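Local coordinates for putative sugar ABC transport system, substrate-binding protein (PDB 5IX8), which probably binds a sugar in the periplasm and delivers it to an ABC transporter, at residues G106-S111 / G117-D122. Residues are numbered along the deposited sequence; the frame is centred on the assembly and turned at random.
Sequences GIPVNS and GVLQDD
In the six-stranded parallel sheet of one lobe of this periplasmic binding protein, strands 101-105 and 116-119 are neighbours, and Gly-106 pairs with Val-118 where strand 101-105 runs into the following loop. Gly-106 N donates to Val-118 O at 2.9 Å; the N-H...O angle of 173° makes the bond nearly straight, and the donor lies in the carbonyl plane. The chains then part: the directions of 106-108 and 118-122 differ by 67°, and Gly-106 has a positive phi. Its carbonyl turns from strand pairing to a water, which donates to Gly-106 O at 2.6 Å and also to Asp-122 OD1, at 2.8 Å, bridging the Gly-106 carbonyl and the Asp-122 carboxylate.

Leu-119 points toward the 106-108 segment, its CB 3.4 Å from Gly-106 O. Its CG sits between the backbone N and the carbonyl carbon (chi1 56°), and CD1 reaches the Ile-107/Pro-108 peptide, 3.8 Å from Pro-108 N. The leucine crosses the proline ring at about a right angle, with Pro-108 CD 4.0 Å from Leu-119 CD1. Pro-108 and Asp-122 meet from opposite directions, Asp-122 OD2 lying 3.5 Å from Pro-108 CD, while Trp-154 of helix 154-168 packs against both.

Asp-122 opens helix 122-135, with Asp-121 as the N-cap, and Asp-122 OD1 also forms a salt bridge with Arg-158. That oxygen therefore has both a water and a guanidinium partner in a buried setting, which would be expected to favour the charged carboxylate and to tie the loop after strand 101-105, through water, to the start of the helix.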
ATOM      1  N   GLY A 106      -0.243  -1.934   6.190  1.00  9.75           N
ATOM      2  CA  GLY A 106      -0.032  -1.535   4.802  1.00 10.13           C
ATOM      3  C   GLY A 106       0.818  -0.305   4.542  1.00 11.18           C
ATOM      4  O   GLY A 106       1.631  -0.304   3.617  1.00 11.36           O
ATOM      5  N   ILE A 107       0.612   0.757   5.313  1.00 10.97           N
ATOM      6  CA  ILE A 107       1.317   2.025   5.102  1.00 12.29           C
ATOM      7  C   ILE A 107       1.732   2.605   6.446  1.00 11.00           C
ATOM      8  O   ILE A 107       1.111   2.333   7.482  1.00 12.11           O
ATOM      9  CB  ILE A 107       0.431   3.033   4.349  1.00 15.24           C
ATOM     10  CG1 ILE A 107      -1.008   2.971   4.909  1.00 16.28           C
ATOM     11  CG2 ILE A 107       0.453   2.709   2.840  1.00 15.78           C
ATOM     12  CD1 ILE A 107      -1.802   4.227   4.636  1.00 18.06           C
ATOM     13  N   PRO A 108       2.806   3.416   6.458  1.00 10.59           N
ATOM     14  CA  PRO A 108       3.315   3.957   7.728  1.00 12.07           C
ATOM     15  C   PRO A 108       2.344   4.941   8.382  1.00 12.00           C
ATOM     16  O   PRO A 108       1.618   5.679   7.705  1.00 12.01           O
ATOM     17  CB  PRO A 108       4.586   4.709   7.318  1.00 12.93           C
ATOM     18  CG  PRO A 108       4.921   4.269   5.969  1.00 12.21           C
ATOM     19  CD  PRO A 108       3.646   3.802   5.310  1.00 10.85           C
ATOM     20  N   VAL A 109       2.362   4.979   9.716  1.00 11.15           N
ATOM     21  CA  VAL A 109       1.682   6.040  10.450  1.00 11.10           C
ATOM     22  C   VAL A 109       2.674   6.666  11.433  1.00 10.98           C
ATOM     23  O   VAL A 109       3.567   5.994  11.980  1.00 10.83           O
ATOM     24  CB  VAL A 109       0.398   5.507  11.146  1.00 12.36           C
ATOM     25  CG1 VAL A 109       0.716   4.439  12.167  1.00 12.79           C
ATOM     26  CG2 VAL A 109      -0.429   6.626  11.756  1.00 13.32           C
ATOM     27  N   ASN A 110       2.517   7.972  11.662  1.00 11.25           N
ATOM     28  CA  ASN A 110       3.460   8.738  12.475  1.00 12.59           C
ATOM     29  C   ASN A 110       3.084   8.665  13.955  1.00 12.75           C
ATOM     30  O   ASN A 110       2.640   9.641  14.570  1.00 14.98           O
ATOM     31  CB  ASN A 110       3.481  10.177  11.986  1.00 14.23           C
ATOM     32  CG  ASN A 110       4.671  10.935  12.480  1.00 15.21           C
ATOM     33  OD1 ASN A 110       5.658  10.356  12.952  1.00 17.12           O
ATOM     34  ND2 ASN A 110       4.581  12.252  12.399  1.00 17.91           N
ATOM     35  N   SER A 111       3.280   7.492  14.540  1.00 12.16           N
ATOM     36  CA  SER A 111       3.047   7.332  15.974  1.00 11.76           C
ATOM     37  C   SER A 111       3.963   6.245  16.501  1.00 12.38           C
ATOM     38  O   SER A 111       3.874   5.101  16.051  1.00 12.32           O
ATOM     39  CB  SER A 111       1.590   6.973  16.276  1.00 13.20           C
ATOM     40  OG  SER A 111       1.436   6.605  17.630  1.00 16.16           O
ATOM     41  N   GLY A 117       3.588  -3.214  13.185  1.00 10.69           N
ATOM     42  CA  GLY A 117       2.996  -3.037  11.880  1.00  9.70           C
ATOM     43  C   GLY A 117       3.326  -4.188  10.947  1.00 10.64           C
ATOM     44  O   GLY A 117       4.267  -4.953  11.164  1.00 12.28           O
ATOM     45  N   VAL A 118       2.513  -4.307   9.900  1.00 11.15           N
ATOM     46  CA  VAL A 118       2.783  -5.226   8.802  1.00 10.84           C
ATOM     47  C   VAL A 118       2.580  -4.411   7.549  1.00 11.23           C
ATOM     48  O   VAL A 118       1.463  -3.939   7.299  1.00 12.10           O
ATOM     49  CB  VAL A 118       1.848  -6.452   8.796  1.00 10.92           C
ATOM     50  CG1 VAL A 118       2.137  -7.295   7.573  1.00 12.64           C
ATOM     51  CG2 VAL A 118       2.004  -7.300  10.079  1.00 11.04           C
ATOM     52  N   LEU A 119       3.648  -4.215   6.778  1.00 10.65           N
ATOM     53  CA  LEU A 119       3.511  -3.360   5.592  1.00 10.82           C
ATOM     54  C   LEU A 119       4.582  -3.761   4.588  1.00 11.79           C
ATOM     55  O   LEU A 119       4.849  -4.952   4.434  1.00 13.17           O
ATOM     56  CB  LEU A 119       3.551  -1.872   5.987  1.00 12.89           C
ATOM     57  CG  LEU A 119       4.742  -1.293   6.781  1.00 14.23           C
ATOM     58  CD1 LEU A 119       4.807   0.216   6.510  1.00 14.38           C
ATOM     59  CD2 LEU A 119       4.628  -1.511   8.283  1.00 15.75           C
ATOM     60  N   GLN A 120       5.079  -2.798   3.812  0.54 13.21           N
ATOM     61  CA  GLN A 120       6.217  -3.006   2.926  0.54 13.38           C
ATOM     62  C   GLN A 120       7.099  -1.776   2.988  0.54 13.20           C
ATOM     63  O   GLN A 120       6.706  -0.737   3.525  0.54 13.98           O
ATOM     64  CB  GLN A 120       5.808  -3.259   1.469  0.54 14.42           C
ATOM     65  CG  GLN A 120       5.276  -4.646   1.180  0.54 14.35           C
ATOM     66  CD  GLN A 120       5.002  -4.860  -0.304  0.54 13.66           C
ATOM     67  OE1 GLN A 120       4.385  -4.033  -0.945  0.54 15.12           O
ATOM     68  NE2 GLN A 120       5.483  -5.955  -0.846  0.54 10.71           N
ATOM     69  N   ASP A 121       8.293  -1.897   2.407  1.00 12.20           N
ATOM     70  CA  ASP A 121       9.284  -0.824   2.415  1.00 11.97           C
ATOM     71  C   ASP A 121       8.987   0.103   1.239  1.00 12.74           C
ATOM     72  O   ASP A 121       9.309  -0.213   0.094  1.00 13.46           O
ATOM     73  CB  ASP A 121      10.682  -1.431   2.306  1.00 14.80           C
ATOM     74  CG  ASP A 121      11.783  -0.423   2.442  1.00 18.85           C
ATOM     75  OD1 ASP A 121      11.573   0.767   2.118  1.00 19.99           O
ATOM     76  OD2 ASP A 121      12.886  -0.832   2.882  1.00 22.17           O
ATOM     77  N   ASP A 122       8.390   1.265   1.515  1.00 12.85           N
ATOM     78  CA  ASP A 122       7.974   2.160   0.438  1.00 11.61           C
ATOM     79  C   ASP A 122       9.161   2.718  -0.351  1.00 11.96           C
ATOM     80  O   ASP A 122       9.082   2.834  -1.581  1.00 12.20           O
ATOM     81  CB  ASP A 122       7.097   3.275   1.001  1.00 13.61           C
ATOM     82  CG  ASP A 122       5.712   2.755   1.385  1.00 16.82           C
ATOM     83  OD1 ASP A 122       4.903   2.385   0.489  1.00 18.66           O
ATOM     84  OD2 ASP A 122       5.452   2.645   2.599  1.00 18.03           O
TER
HETATM   85  O   HOH W   1       3.454   0.382   1.830  1.00 32.98           O